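PDB 5HH7: origin of replication complex subunit 1B from Arabidopsis thaliana, which binds replication origins as part of the origin recognition complex and, through the BAH-PHD cassette described here, reads the histone H3 tail. Local coordinates for residues V34-D39 against A152-I157; N62-C67 against G73-C78; T121-L126 against D209-E214; P167-L170 against L174-T177. All coordinates share one frame; numbering follows the deposited sequence.

Contact 1 of 4, residues V34-D39 against A152-I157; sequences VKRRED and ARWYMI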
loop_
_atom_site.group_PDB
_atom_site.type_symbol
_atom_site.label_atom_id
_atom_site.label_comp_id
_atom_site.label_asym_id
_atom_site.label_seq_id
_atom_site.Cartn_x
_atom_site.Cartn_y
_atom_site.Cartn_z
ATOM N N VAL A 34 7.437 5.020 -2.900
ATOM C CA VAL A 34 8.681 5.606 -3.391
ATOM C C VAL A 34 9.082 5.079 -4.768
ATOM O O VAL A 34 9.012 3.876 -5.040
ATOM C CB VAL A 34 9.853 5.387 -2.405
ATOM C CG1 VAL A 34 11.140 5.999 -2.950
ATOM C CG2 VAL A 34 9.520 5.977 -1.038
ATOM N N LYS A 35 9.492 5.999 -5.634
ATOM C CA LYS A 35 10.090 5.652 -6.914
ATOM C C LYS A 35 11.559 6.047 -6.875
ATOM O O LYS A 35 11.893 7.226 -7.005
ATOM C CB LYS A 35 9.379 6.395 -8.045
ATOM C CG LYS A 35 10.063 6.305 -9.407
ATOM C CD LYS A 35 9.996 4.908 -9.967
ATOM C CE LYS A 35 9.590 4.891 -11.437
ATOM N NZ LYS A 35 10.650 5.377 -12.374
ATOM N N ARG A 36 12.435 5.066 -6.692
ATOM C CA ARG A 36 13.861 5.342 -6.557
ATOM C C ARG A 36 14.490 5.782 -7.881
ATOM O O ARG A 36 14.002 5.436 -8.958
ATOM C CB ARG A 36 14.594 4.125 -5.987
ATOM C CG ARG A 36 14.098 3.693 -4.610
ATOM C CD ARG A 36 14.971 2.597 -4.007
ATOM N NE ARG A 36 16.325 3.059 -3.710
ATOM C CZ ARG A 36 17.228 2.348 -3.041
ATOM N NH1 ARG A 36 16.923 1.138 -2.588
ATOM N NH2 ARG A 36 18.439 2.846 -2.820
ATOM N N ARG A 37 15.572 6.550 -7.783
ATOM C CA ARG A 37 16.265 7.084 -8.955
ATOM C C ARG A 37 16.678 5.988 -9.929
ATOM O O ARG A 37 16.623 6.164 -11.147
ATOM C CB ARG A 37 17.514 7.862 -8.533
ATOM C CG ARG A 37 17.239 9.140 -7.775
ATOM C CD ARG A 37 16.436 10.111 -8.614
ATOM N NE ARG A 37 16.520 11.467 -8.085
ATOM C CZ ARG A 37 15.756 12.475 -8.488
ATOM N NH1 ARG A 37 14.834 12.283 -9.421
ATOM N NH2 ARG A 37 15.910 13.676 -7.948
ATOM N N GLU A 38 17.090 4.853 -9.375
ATOM C CA GLU A 38 17.650 3.768 -10.167
ATOM C C GLU A 38 16.574 2.889 -10.810
ATOM O O GLU A 38 16.884 2.039 -11.646
ATOM C CB GLU A 38 18.585 2.913 -9.305
ATOM C CG GLU A 38 19.736 3.684 -8.659
ATOM C CD GLU A 38 19.343 4.366 -7.357
ATOM O OE1 GLU A 38 18.136 4.398 -7.038
ATOM O OE2 GLU A 38 20.243 4.867 -6.649
ATOM N N ASP A 39 15.318 3.097 -10.423
ATOM C CA ASP A 39 14.215 2.299 -10.952
ATOM C C ASP A 39 14.056 2.477 -12.461
ATOM O O ASP A 39 14.323 3.548 -13.006
ATOM C CB ASP A 39 12.905 2.642 -10.242
ATOM C CG ASP A 39 12.893 2.207 -8.789
ATOM O OD1 ASP A 39 13.819 1.481 -8.371
ATOM O OD2 ASP A 39 11.946 2.581 -8.066
ATOM N N ALA A 152 14.731 6.300 4.603
ATOM C CA ALA A 152 13.628 5.381 4.373
ATOM C C ALA A 152 13.888 4.032 5.024
ATOM O O ALA A 152 14.983 3.492 4.916
ATOM C CB ALA A 152 13.400 5.203 2.880
ATOM N N ARG A 153 12.877 3.501 5.707
ATOM C CA ARG A 153 12.921 2.128 6.192
ATOM C C ARG A 153 11.984 1.316 5.312
ATOM O O ARG A 153 10.765 1.488 5.365
ATOM C CB ARG A 153 12.489 2.039 7.656
ATOM C CG ARG A 153 12.675 0.648 8.261
ATOM C CD ARG A 153 12.225 0.581 9.717
ATOM N NE ARG A 153 12.357 -0.773 10.255
ATOM C CZ ARG A 153 12.007 -1.128 11.488
ATOM N NH1 ARG A 153 11.501 -0.227 12.324
ATOM N NH2 ARG A 153 12.165 -2.384 11.888
ATOM N N TRP A 154 12.561 0.440 4.494
ATOM C CA TRP A 154 11.812 -0.218 3.427
ATOM C C TRP A 154 10.809 -1.258 3.910
ATOM O O TRP A 154 11.109 -2.071 4.785
ATOM C CB TRP A 154 12.769 -0.883 2.432
ATOM C CG TRP A 154 13.711 0.064 1.752
ATOM C CD1 TRP A 154 15.073 0.069 1.843
ATOM C CD2 TRP A 154 13.362 1.143 0.876
ATOM N NE1 TRP A 154 15.595 1.084 1.075
ATOM C CE2 TRP A 154 14.567 1.758 0.470
ATOM C CE3 TRP A 154 12.153 1.650 0.394
ATOM C CZ2 TRP A 154 14.594 2.855 -0.391
ATOM C CZ3 TRP A 154 12.183 2.740 -0.461
ATOM C CH2 TRP A 154 13.395 3.327 -0.846
ATOM N N TYR A 155 9.618 -1.229 3.323
ATOM C CA TYR A 155 8.708 -2.354 3.419
ATOM C C TYR A 155 9.117 -3.355 2.347
ATOM O O TYR A 155 9.869 -3.021 1.421
ATOM C CB TYR A 155 7.253 -1.920 3.209
ATOM C CG TYR A 155 6.646 -1.168 4.379
ATOM C CD1 TYR A 155 6.161 -1.849 5.490
ATOM C CD2 TYR A 155 6.544 0.219 4.365
ATOM C CE1 TYR A 155 5.601 -1.175 6.561
ATOM C CE2 TYR A 155 5.984 0.908 5.437
ATOM C CZ TYR A 155 5.513 0.202 6.531
ATOM O OH TYR A 155 4.953 0.865 7.600
ATOM N N MET A 156 8.629 -4.580 2.475
ATOM C CA MET A 156 8.889 -5.612 1.482
ATOM C C MET A 156 7.656 -6.495 1.326
ATOM O O MET A 156 7.045 -6.896 2.316
ATOM C CB MET A 156 10.105 -6.453 1.885
ATOM C CG MET A 156 10.383 -7.648 0.968
ATOM S SD MET A 156 11.856 -8.583 1.451
ATOM C CE MET A 156 13.156 -7.438 0.985
ATOM N N ILE A 157 7.284 -6.787 0.085
ATOM C CA ILE A 157 6.170 -7.691 -0.168
ATOM C C ILE A 157 6.639 -9.128 0.054
ATOM O O ILE A 157 7.819 -9.432 -0.129
ATOM C CB ILE A 157 5.590 -7.508 -1.589
ATOM C CG1 ILE A 157 6.635 -7.850 -2.651
ATOM C CG2 ILE A 157 5.081 -6.082 -1.774
ATOM C CD1 ILE A 157 6.101 -7.769 -4.074
#
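Arg36 and Val34 close on the indole of Trp154, joining the loop that follows strand 31-34 to strand 148-156 of the BAH domain's curled mixed sheet. The contact illustrates how a long polar side chain can lay both its methylene groups and its guanidinium against one aromatic ring. From CB, which aims at the strand, the Arg36 chain leaves with CG beside the backbone N (chi1 -60°), and this brings CG to 3.8 Å from Trp154 CH2. Arg36 CD comes closer, 3.6 Å from Trp154 CH2 and equally near CZ2. A bend at chi3 (66°) then turns NE and CZ alongside CZ2, and at the tip Arg36 NH1 lies 3.6 Å from Trp154 CZ2; the guanidinium is 20° from parallel with the indole and has CZ2 over one face. It also makes a cation-pi contact with Trp132, whose ring meets that of Trp154. Val34 approaches differently: its CB sits at the indole edge, near the ring plane, 4.0 Å from Trp154 CZ3. Behind Arg36 the loop closes a type I turn, Asp39 N bonding to Arg36 O. The Asp39 carboxylate locks the start of that turn, since Arg36 N donates to Asp39 OD2 at 2.9 Å from above the carboxylate plane.

Contact 2 of 4, residues N62-C67 against G73-C78; sequences NIMIEC and GFHLKC. With ZN (zinc ion), chain C; ZN (zinc ion), chain D.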
loop_
_atom_site.group_PDB
_atom_site.type_symbol
_atom_site.label_atom_id
_atom_site.label_comp_id
_atom_site.label_asym_id
_atom_site.label_seq_id
_atom_site.Cartn_x
_atom_site.Cartn_y
_atom_site.Cartn_z
ATOM N N ASN A 62 -23.113 2.623 -8.520
ATOM C CA ASN A 62 -23.283 1.421 -7.711
ATOM C C ASN A 62 -21.990 1.063 -6.993
ATOM O O ASN A 62 -20.910 1.139 -7.578
ATOM C CB ASN A 62 -23.763 0.242 -8.559
ATOM C CG ASN A 62 -24.024 -1.006 -7.729
ATOM O OD1 ASN A 62 -23.279 -1.984 -7.803
ATOM N ND2 ASN A 62 -25.081 -0.971 -6.925
ATOM N N ILE A 63 -22.112 0.684 -5.724
ATOM C CA ILE A 63 -20.958 0.353 -4.896
ATOM C C ILE A 63 -20.115 -0.756 -5.516
ATOM O O ILE A 63 -20.642 -1.751 -6.013
ATOM C CB ILE A 63 -21.389 -0.047 -3.464
ATOM C CG1 ILE A 63 -22.087 1.127 -2.779
ATOM C CG2 ILE A 63 -20.191 -0.496 -2.638
ATOM C CD1 ILE A 63 -21.263 2.399 -2.764
ATOM N N MET A 64 -18.801 -0.561 -5.496
ATOM C CA MET A 64 -17.869 -1.538 -6.030
ATOM C C MET A 64 -17.061 -2.143 -4.894
ATOM O O MET A 64 -16.528 -1.421 -4.048
ATOM C CB MET A 64 -16.936 -0.872 -7.040
ATOM C CG MET A 64 -15.964 -1.824 -7.718
ATOM S SD MET A 64 -14.926 -0.988 -8.939
ATOM C CE MET A 64 -16.166 -0.355 -10.066
ATOM N N ILE A 65 -16.978 -3.469 -4.863
ATOM C CA ILE A 65 -16.176 -4.132 -3.841
ATOM C C ILE A 65 -14.920 -4.764 -4.424
ATOM O O ILE A 65 -14.758 -4.862 -5.640
ATOM C CB ILE A 65 -16.980 -5.192 -3.061
ATOM C CG1 ILE A 65 -17.478 -6.291 -4.000
ATOM C CG2 ILE A 65 -18.140 -4.538 -2.323
ATOM C CD1 ILE A 65 -18.156 -7.439 -3.282
ATOM N N GLU A 66 -14.039 -5.197 -3.532
ATOM C CA GLU A 66 -12.725 -5.687 -3.903
ATOM C C GLU A 66 -12.592 -7.158 -3.533
ATOM O O GLU A 66 -12.931 -7.557 -2.419
ATOM C CB GLU A 66 -11.670 -4.862 -3.170
ATOM C CG GLU A 66 -10.239 -5.315 -3.360
ATOM C CD GLU A 66 -9.262 -4.372 -2.684
ATOM O OE1 GLU A 66 -8.884 -4.635 -1.522
ATOM O OE2 GLU A 66 -8.892 -3.358 -3.311
ATOM N N CYS A 67 -12.107 -7.965 -4.468
ATOM C CA CYS A 67 -11.908 -9.382 -4.198
ATOM C C CYS A 67 -10.686 -9.584 -3.310
ATOM O O CYS A 67 -9.631 -9.019 -3.578
ATOM C CB CYS A 67 -11.737 -10.157 -5.504
ATOM S SG CYS A 67 -11.207 -11.847 -5.241
ATOM N N GLY A 73 -11.964 -5.130 -8.957
ATOM C CA GLY A 73 -13.166 -4.422 -8.555
ATOM C C GLY A 73 -14.412 -5.003 -9.194
ATOM O O GLY A 73 -14.386 -5.424 -10.351
ATOM N N PHE A 74 -15.502 -5.036 -8.433
ATOM C CA PHE A 74 -16.765 -5.594 -8.907
ATOM C C PHE A 74 -17.951 -4.815 -8.349
ATOM O O PHE A 74 -18.073 -4.650 -7.137
ATOM C CB PHE A 74 -16.895 -7.066 -8.495
ATOM C CG PHE A 74 -15.787 -7.946 -9.005
ATOM C CD1 PHE A 74 -15.921 -8.631 -10.201
ATOM C CD2 PHE A 74 -14.613 -8.095 -8.282
ATOM C CE1 PHE A 74 -14.905 -9.441 -10.670
ATOM C CE2 PHE A 74 -13.591 -8.898 -8.748
ATOM C CZ PHE A 74 -13.737 -9.571 -9.946
ATOM N N HIS A 75 -18.823 -4.334 -9.232
ATOM C CA HIS A 75 -20.076 -3.725 -8.799
ATOM C C HIS A 75 -20.929 -4.785 -8.107
ATOM O O HIS A 75 -21.001 -5.924 -8.570
ATOM C CB HIS A 75 -20.846 -3.146 -9.991
ATOM C CG HIS A 75 -20.278 -1.864 -10.522
ATOM N ND1 HIS A 75 -20.207 -1.585 -11.869
ATOM C CD2 HIS A 75 -19.771 -0.781 -9.887
ATOM C CE1 HIS A 75 -19.666 -0.392 -12.043
ATOM N NE2 HIS A 75 -19.397 0.118 -10.855
ATOM N N LEU A 76 -21.567 -4.411 -7.001
ATOM C CA LEU A 76 -22.468 -5.317 -6.292
ATOM C C LEU A 76 -23.597 -5.791 -7.201
ATOM O O LEU A 76 -23.931 -6.977 -7.233
ATOM C CB LEU A 76 -23.067 -4.630 -5.063
ATOM C CG LEU A 76 -22.150 -4.305 -3.883
ATOM C CD1 LEU A 76 -22.922 -3.529 -2.826
ATOM C CD2 LEU A 76 -21.557 -5.575 -3.290
ATOM N N LYS A 77 -24.172 -4.851 -7.944
ATOM C CA LYS A 77 -25.327 -5.117 -8.796
ATOM C C LYS A 77 -24.984 -6.005 -9.985
ATOM O O LYS A 77 -25.871 -6.445 -10.713
ATOM C CB LYS A 77 -25.888 -3.802 -9.329
ATOM C CG LYS A 77 -24.970 -3.139 -10.343
ATOM C CD LYS A 77 -25.692 -2.068 -11.134
ATOM C CE LYS A 77 -24.887 -1.661 -12.356
ATOM N NZ LYS A 77 -24.644 -2.805 -13.275
ATOM N N CYS A 78 -23.695 -6.256 -10.190
ATOM C CA CYS A 78 -23.252 -6.986 -11.371
ATOM C C CYS A 78 -22.811 -8.407 -11.053
ATOM O O CYS A 78 -22.517 -9.192 -11.957
ATOM C CB CYS A 78 -22.147 -6.212 -12.083
ATOM S SG CYS A 78 -22.714 -4.613 -12.691
HETATM ZN ZN ZN C . -20.115 -3.800 -13.224
HETATM ZN ZN ZN D . -10.854 -12.434 -7.719
#
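Strands 64-66 and 73-75 pair as the antiparallel beta hairpin of the PHD finger, with Ile65 and Phe74 as its hydrogen-bonded pair, and the contact is a worked case of a short hairpin carrying ligands for two metals. Among the hydrogen bonds, Ile65 N gives to Phe74 O at 2.8 Å, and Phe74 N returns one to Ile65 O in the carbonyl plane. Past the strand end, Leu76 N meets Ile63 O almost head-on. Asn62 then holds the 3-10 turn by its side chain: with CG anti to its backbone N (chi1 -177°), OD1 accepts from Lys77 N at 3.0 Å in a nearly straight bond (173°). Met64 and Glu66 also hydrogen-bond the histone peptide by their backbones, and the Glu66 carboxylate forms a salt bridge with one of its basic side chains.

Side-chain packing divides by face. Leu76 CD2 touches Ile65 CG2 at 3.7 Å on the side of Phe74, whose ring carbon CE2 meets Cys67 CB. On the other side, the extended Met64 bends only at its methyl, and CE meets the His75 ring obliquely, 3.4 Å from NE2.

The metal bonds fix both ends: Cys67 SG binds one zinc, which Cys70, Cys93 and Cys96 complete, while His75 and Cys78 share the other with Cys53 and Cys56, His75 using ND1 at 2.6 Å from the zinc.

Contact 3 of 4, residues T121-L126 against D209-E214; sequences TMREKL and DVFLCE
The Phe211 ring receives Leu126 over one face, the methyl CD2 standing 4.0 Å from the ring centroid and 28° off its normal, a CH-pi contact. Leu126 CD2 leans toward the outer end of the ring, 3.6 Å from Phe211 CZ. Arg123 reaches that same end obliquely, its CG 3.9 Å from Phe211 CZ. The other flat group, the Arg123 guanidinium, is turned 59° from the ring and has Thr121 OG1 above one face, nearer its border than its centre.

Only the aliphatic root of Arg123 belongs to the ring contact. Bends at chi2 and chi3 carry the charge away to Asp208 and Glu51, each of which takes a salt bridge from NH1. These acids lie in two different histone H3-binding regions, and they probably offset the charge of a basic peptide side chain close to Arg123.

Polar links are made through the helix start. Thr121 is the N-cap: its OG1 accepts from Glu124 N at 3.1 Å. The backbone N of Arg123, in the first turn, gives its hydrogen to a water at 3.2 Å, and that water donates to Asp209 OD1 at 2.6 Å. Asp209 OD1 is also hydrogen-bonded to Tyr33 OH, and its OD2 forms a salt bridge with Arg190, so the carboxylate that receives the water is held from several quarters.

Here, then, a short, side-chain-capped helix, 122-127, is seated on strand 210-218 of the BAH sheet by an apolar ring, and tied by a bridging water to the residue just before that strand, beside the site where the histone H3 peptide binds.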
loop_
_atom_site.group_PDB
_atom_site.type_symbol
_atom_site.label_atom_id
_atom_site.label_comp_id
_atom_site.label_asym_id
_atom_site.label_seq_id
_atom_site.Cartn_x
_atom_site.Cartn_y
_atom_site.Cartn_z
ATOM N N THR A 121 -2.863 0.787 -10.800
ATOM C CA THR A 121 -2.812 1.672 -9.643
ATOM C C THR A 121 -1.449 1.566 -8.970
ATOM O O THR A 121 -0.689 0.632 -9.225
ATOM C CB THR A 121 -3.907 1.341 -8.611
ATOM O OG1 THR A 121 -3.623 0.079 -7.997
ATOM C CG2 THR A 121 -5.277 1.286 -9.277
ATOM N N MET A 122 -1.148 2.533 -8.111
ATOM C CA MET A 122 0.113 2.564 -7.382
ATOM C C MET A 122 0.229 1.352 -6.456
ATOM O O MET A 122 1.308 0.775 -6.292
ATOM C CB MET A 122 0.201 3.867 -6.588
ATOM C CG MET A 122 1.593 4.260 -6.155
ATOM S SD MET A 122 1.729 6.047 -5.938
ATOM C CE MET A 122 1.638 6.607 -7.638
ATOM N N ARG A 123 -0.892 0.970 -5.849
ATOM C CA ARG A 123 -0.947 -0.219 -5.001
ATOM C C ARG A 123 -0.658 -1.482 -5.810
ATOM O O ARG A 123 0.064 -2.374 -5.359
ATOM C CB ARG A 123 -2.316 -0.320 -4.324
ATOM C CG ARG A 123 -2.704 -1.729 -3.885
ATOM C CD ARG A 123 -4.045 -2.103 -4.489
ATOM N NE ARG A 123 -3.938 -3.129 -5.518
ATOM C CZ ARG A 123 -4.796 -3.291 -6.521
ATOM N NH1 ARG A 123 -5.845 -2.488 -6.668
ATOM N NH2 ARG A 123 -4.598 -4.260 -7.391
ATOM N N GLU A 124 -1.214 -1.547 -7.013
ATOM C CA GLU A 124 -0.967 -2.675 -7.900
ATOM C C GLU A 124 0.519 -2.772 -8.255
ATOM O O GLU A 124 1.095 -3.861 -8.263
ATOM C CB GLU A 124 -1.820 -2.549 -9.164
ATOM C CG GLU A 124 -1.805 -3.778 -10.052
ATOM C CD GLU A 124 -2.761 -3.667 -11.229
ATOM O OE1 GLU A 124 -3.586 -2.726 -11.252
ATOM O OE2 GLU A 124 -2.680 -4.522 -12.134
ATOM N N LYS A 125 1.139 -1.627 -8.526
ATOM C CA LYS A 125 2.562 -1.591 -8.845
ATOM C C LYS A 125 3.407 -2.043 -7.654
ATOM O O LYS A 125 4.393 -2.763 -7.821
ATOM C CB LYS A 125 2.988 -0.190 -9.280
ATOM C CG LYS A 125 2.368 0.295 -10.582
ATOM C CD LYS A 125 2.907 1.671 -10.946
ATOM C CE LYS A 125 2.055 2.341 -12.011
ATOM N NZ LYS A 125 2.514 3.728 -12.307
ATOM N N LEU A 126 3.022 -1.610 -6.458
ATOM C CA LEU A 126 3.742 -1.992 -5.249
ATOM C C LEU A 126 3.716 -3.500 -5.067
ATOM O O LEU A 126 4.752 -4.134 -4.862
ATOM C CB LEU A 126 3.134 -1.324 -4.015
ATOM C CG LEU A 126 3.766 -1.784 -2.700
ATOM C CD1 LEU A 126 5.228 -1.346 -2.629
ATOM C CD2 LEU A 126 2.982 -1.270 -1.498
ATOM N N ASP A 209 -5.093 2.407 -0.976
ATOM C CA ASP A 209 -3.731 2.553 -0.483
ATOM C C ASP A 209 -3.568 2.095 0.963
ATOM O O ASP A 209 -2.718 2.599 1.698
ATOM C CB ASP A 209 -3.279 4.000 -0.671
ATOM C CG ASP A 209 -3.368 4.439 -2.123
ATOM O OD1 ASP A 209 -2.733 3.784 -2.974
ATOM O OD2 ASP A 209 -4.103 5.403 -2.423
ATOM N N VAL A 210 -4.381 1.118 1.352
ATOM C CA VAL A 210 -4.352 0.583 2.707
ATOM C C VAL A 210 -3.663 -0.776 2.734
ATOM O O VAL A 210 -4.015 -1.677 1.971
ATOM C CB VAL A 210 -5.778 0.450 3.278
ATOM C CG1 VAL A 210 -5.759 -0.261 4.630
ATOM C CG2 VAL A 210 -6.430 1.822 3.394
ATOM N N PHE A 211 -2.682 -0.920 3.618
ATOM C CA PHE A 211 -1.943 -2.171 3.725
ATOM C C PHE A 211 -1.875 -2.655 5.163
ATOM O O PHE A 211 -2.089 -1.891 6.102
ATOM C CB PHE A 211 -0.527 -2.007 3.165
ATOM C CG PHE A 211 -0.501 -1.523 1.750
ATOM C CD1 PHE A 211 -0.600 -2.420 0.698
ATOM C CD2 PHE A 211 -0.404 -0.170 1.470
ATOM C CE1 PHE A 211 -0.594 -1.973 -0.613
ATOM C CE2 PHE A 211 -0.397 0.284 0.161
ATOM C CZ PHE A 211 -0.492 -0.619 -0.879
ATOM N N LEU A 212 -1.577 -3.938 5.317
ATOM C CA LEU A 212 -1.410 -4.553 6.623
ATOM C C LEU A 212 0.069 -4.783 6.889
ATOM O O LEU A 212 0.785 -5.275 6.020
ATOM C CB LEU A 212 -2.128 -5.903 6.655
ATOM C CG LEU A 212 -1.727 -6.845 7.798
ATOM C CD1 LEU A 212 -2.258 -6.330 9.119
ATOM C CD2 LEU A 212 -2.211 -8.277 7.535
ATOM N N CYS A 213 0.528 -4.415 8.081
ATOM C CA CYS A 213 1.858 -4.824 8.525
ATOM C C CYS A 213 1.843 -5.229 9.986
ATOM O O CYS A 213 1.571 -4.408 10.865
ATOM C CB CYS A 213 2.897 -3.727 8.311
ATOM S SG CYS A 213 4.578 -4.248 8.752
ATOM N N GLU A 214 2.132 -6.501 10.236
ATOM C CA GLU A 214 2.206 -7.021 11.592
ATOM C C GLU A 214 3.651 -7.259 12.017
ATOM O O GLU A 214 3.984 -7.136 13.196
ATOM C CB GLU A 214 1.415 -8.327 11.703
ATOM C CG GLU A 214 1.461 -8.969 13.089
ATOM C CD GLU A 214 0.385 -10.022 13.284
ATOM O OE1 GLU A 214 -0.231 -10.438 12.281
ATOM O OE2 GLU A 214 0.148 -10.426 14.444
HETATM O O HOH W 1 -3.302 2.956 -5.421
#

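Contact 4 of 4, residues P167-L170 against L174-T177; sequences PHNL and LYLT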
loop_
_atom_site.group_PDB
_atom_site.type_symbol
_atom_site.label_atom_id
_atom_site.label_comp_id
_atom_site.label_asym_id
_atom_site.label_seq_id
_atom_site.Cartn_x
_atom_site.Cartn_y
_atom_site.Cartn_z
ATOM N N PRO A 167 0.568 -19.331 2.925
ATOM C CA PRO A 167 -0.900 -19.390 2.898
ATOM C C PRO A 167 -1.578 -18.419 3.872
ATOM O O PRO A 167 -2.653 -17.909 3.561
ATOM C CB PRO A 167 -1.196 -20.838 3.301
ATOM C CG PRO A 167 0.003 -21.596 2.836
ATOM C CD PRO A 167 1.169 -20.669 3.081
ATOM N N HIS A 168 -0.960 -18.160 5.022
ATOM C CA HIS A 168 -1.569 -17.276 6.016
ATOM C C HIS A 168 -1.422 -15.778 5.697
ATOM O O HIS A 168 -2.030 -14.941 6.366
ATOM C CB HIS A 168 -1.033 -17.580 7.421
ATOM C CG HIS A 168 0.435 -17.336 7.575
ATOM N ND1 HIS A 168 1.380 -18.314 7.351
ATOM C CD2 HIS A 168 1.122 -16.222 7.923
ATOM C CE1 HIS A 168 2.586 -17.814 7.556
ATOM N NE2 HIS A 168 2.457 -16.546 7.904
ATOM N N ASN A 169 -0.627 -15.440 4.685
ATOM C CA ASN A 169 -0.477 -14.039 4.280
ATOM C C ASN A 169 -1.773 -13.475 3.713
ATOM O O ASN A 169 -2.579 -14.210 3.146
ATOM C CB ASN A 169 0.611 -13.884 3.210
ATOM C CG ASN A 169 2.012 -13.897 3.782
ATOM O OD1 ASN A 169 2.908 -14.526 3.220
ATOM N ND2 ASN A 169 2.215 -13.188 4.889
ATOM N N LEU A 170 -1.969 -12.168 3.862
ATOM C CA LEU A 170 -3.036 -11.478 3.146
ATOM C C LEU A 170 -2.440 -10.788 1.922
ATOM O O LEU A 170 -1.243 -10.492 1.892
ATOM C CB LEU A 170 -3.742 -10.458 4.046
ATOM C CG LEU A 170 -4.447 -11.009 5.289
ATOM C CD1 LEU A 170 -5.432 -9.985 5.843
ATOM C CD2 LEU A 170 -5.144 -12.329 4.998
ATOM N N LEU A 174 2.354 -6.365 4.080
ATOM C CA LEU A 174 3.751 -5.987 3.904
ATOM C C LEU A 174 4.535 -6.368 5.152
ATOM O O LEU A 174 3.964 -6.483 6.237
ATOM C CB LEU A 174 3.868 -4.474 3.707
ATOM C CG LEU A 174 3.058 -3.854 2.569
ATOM C CD1 LEU A 174 3.150 -2.336 2.617
ATOM C CD2 LEU A 174 3.539 -4.393 1.223
ATOM N N TYR A 175 5.843 -6.550 4.993
ATOM C CA TYR A 175 6.751 -6.684 6.126
ATOM C C TYR A 175 7.608 -5.432 6.205
ATOM O O TYR A 175 8.024 -4.902 5.176
ATOM C CB TYR A 175 7.677 -7.882 5.937
ATOM C CG TYR A 175 6.974 -9.208 5.805
ATOM C CD1 TYR A 175 5.936 -9.557 6.661
ATOM C CD2 TYR A 175 7.353 -10.117 4.826
ATOM C CE1 TYR A 175 5.292 -10.781 6.540
ATOM C CE2 TYR A 175 6.717 -11.339 4.697
ATOM C CZ TYR A 175 5.689 -11.665 5.556
ATOM O OH TYR A 175 5.061 -12.884 5.427
ATOM N N LEU A 176 7.876 -4.960 7.420
ATOM C CA LEU A 176 8.789 -3.838 7.607
ATOM C C LEU A 176 10.205 -4.359 7.824
ATOM O O LEU A 176 10.491 -4.997 8.833
ATOM C CB LEU A 176 8.357 -2.976 8.793
ATOM C CG LEU A 176 9.177 -1.694 8.981
ATOM C CD1 LEU A 176 9.190 -0.885 7.694
ATOM C CD2 LEU A 176 8.627 -0.863 10.136
ATOM N N THR A 177 11.096 -4.100 6.874
ATOM C CA THR A 177 12.444 -4.645 6.965
ATOM C C THR A 177 13.327 -3.808 7.875
ATOM O O THR A 177 12.922 -2.746 8.358
ATOM C CB THR A 177 13.121 -4.716 5.588
ATOM O OG1 THR A 177 13.500 -3.396 5.174
ATOM C CG2 THR A 177 12.182 -5.322 4.562
HETATM O O HOH W 2 4.611 -14.099 8.369
#
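Tyr175 OH is gripped by Asn169 ND2 and by a water that carries the link on to His168. The direct bond is the shorter: Asn169 ND2 donates to Tyr175 OH at 2.9 Å with an N-H...O angle of 159°, and the hydroxyl lies close to the amide plane. The two side chains meet at about a right angle, the amide turned 58° from the phenol ring. The water stands 3.2 Å from Tyr175 OH and 3.3 Å from His168 NE2, at the imidazole edge and in its plane.

Such a bond shows how one amide can pin a loop to a strand. Asn169 sits in the loop leading to strand 175-184 of the BAH sheet, and the torsion chi1 of -79° sets its CG beside the backbone N, with the amide reaching for the phenol. Its oxygen accepts from Gln166 N, while ND2 has a second acceptor in Glu173 OE1. Phe224 meets the Tyr175 ring edge-to-face.

Both residues are buried, and the bonding has consequences: with OD1 used as an acceptor and ND2 as a donor to two oxygens, the amide is held in one orientation, and the buried phenol oxygen is paid for by polar partners.

How the contacts relate
Contacts 1, 3 and 4 share the BAH sheet, whereas contact 2 stands apart in the PHD finger. Strand 175-184 is the common neighbour: Met156 N of contact 1 probably bonds to Tyr175 O of contact 4 at 2.8 Å, and Leu174 N of contact 4 probably bonds to Leu212 O of contact 3 at 2.7 Å. Contact 3 is central, its centre about 13 Å from that of contact 1 and 11 Å from that of contact 4. It is also the BAH contact nearest the PHD hairpin, with nearest atoms about 5 Å apart, and contacts 2 and 3 both reach the bound histone peptide. Contacts 1 and 4 lie away from the zinc and histone-binding sites.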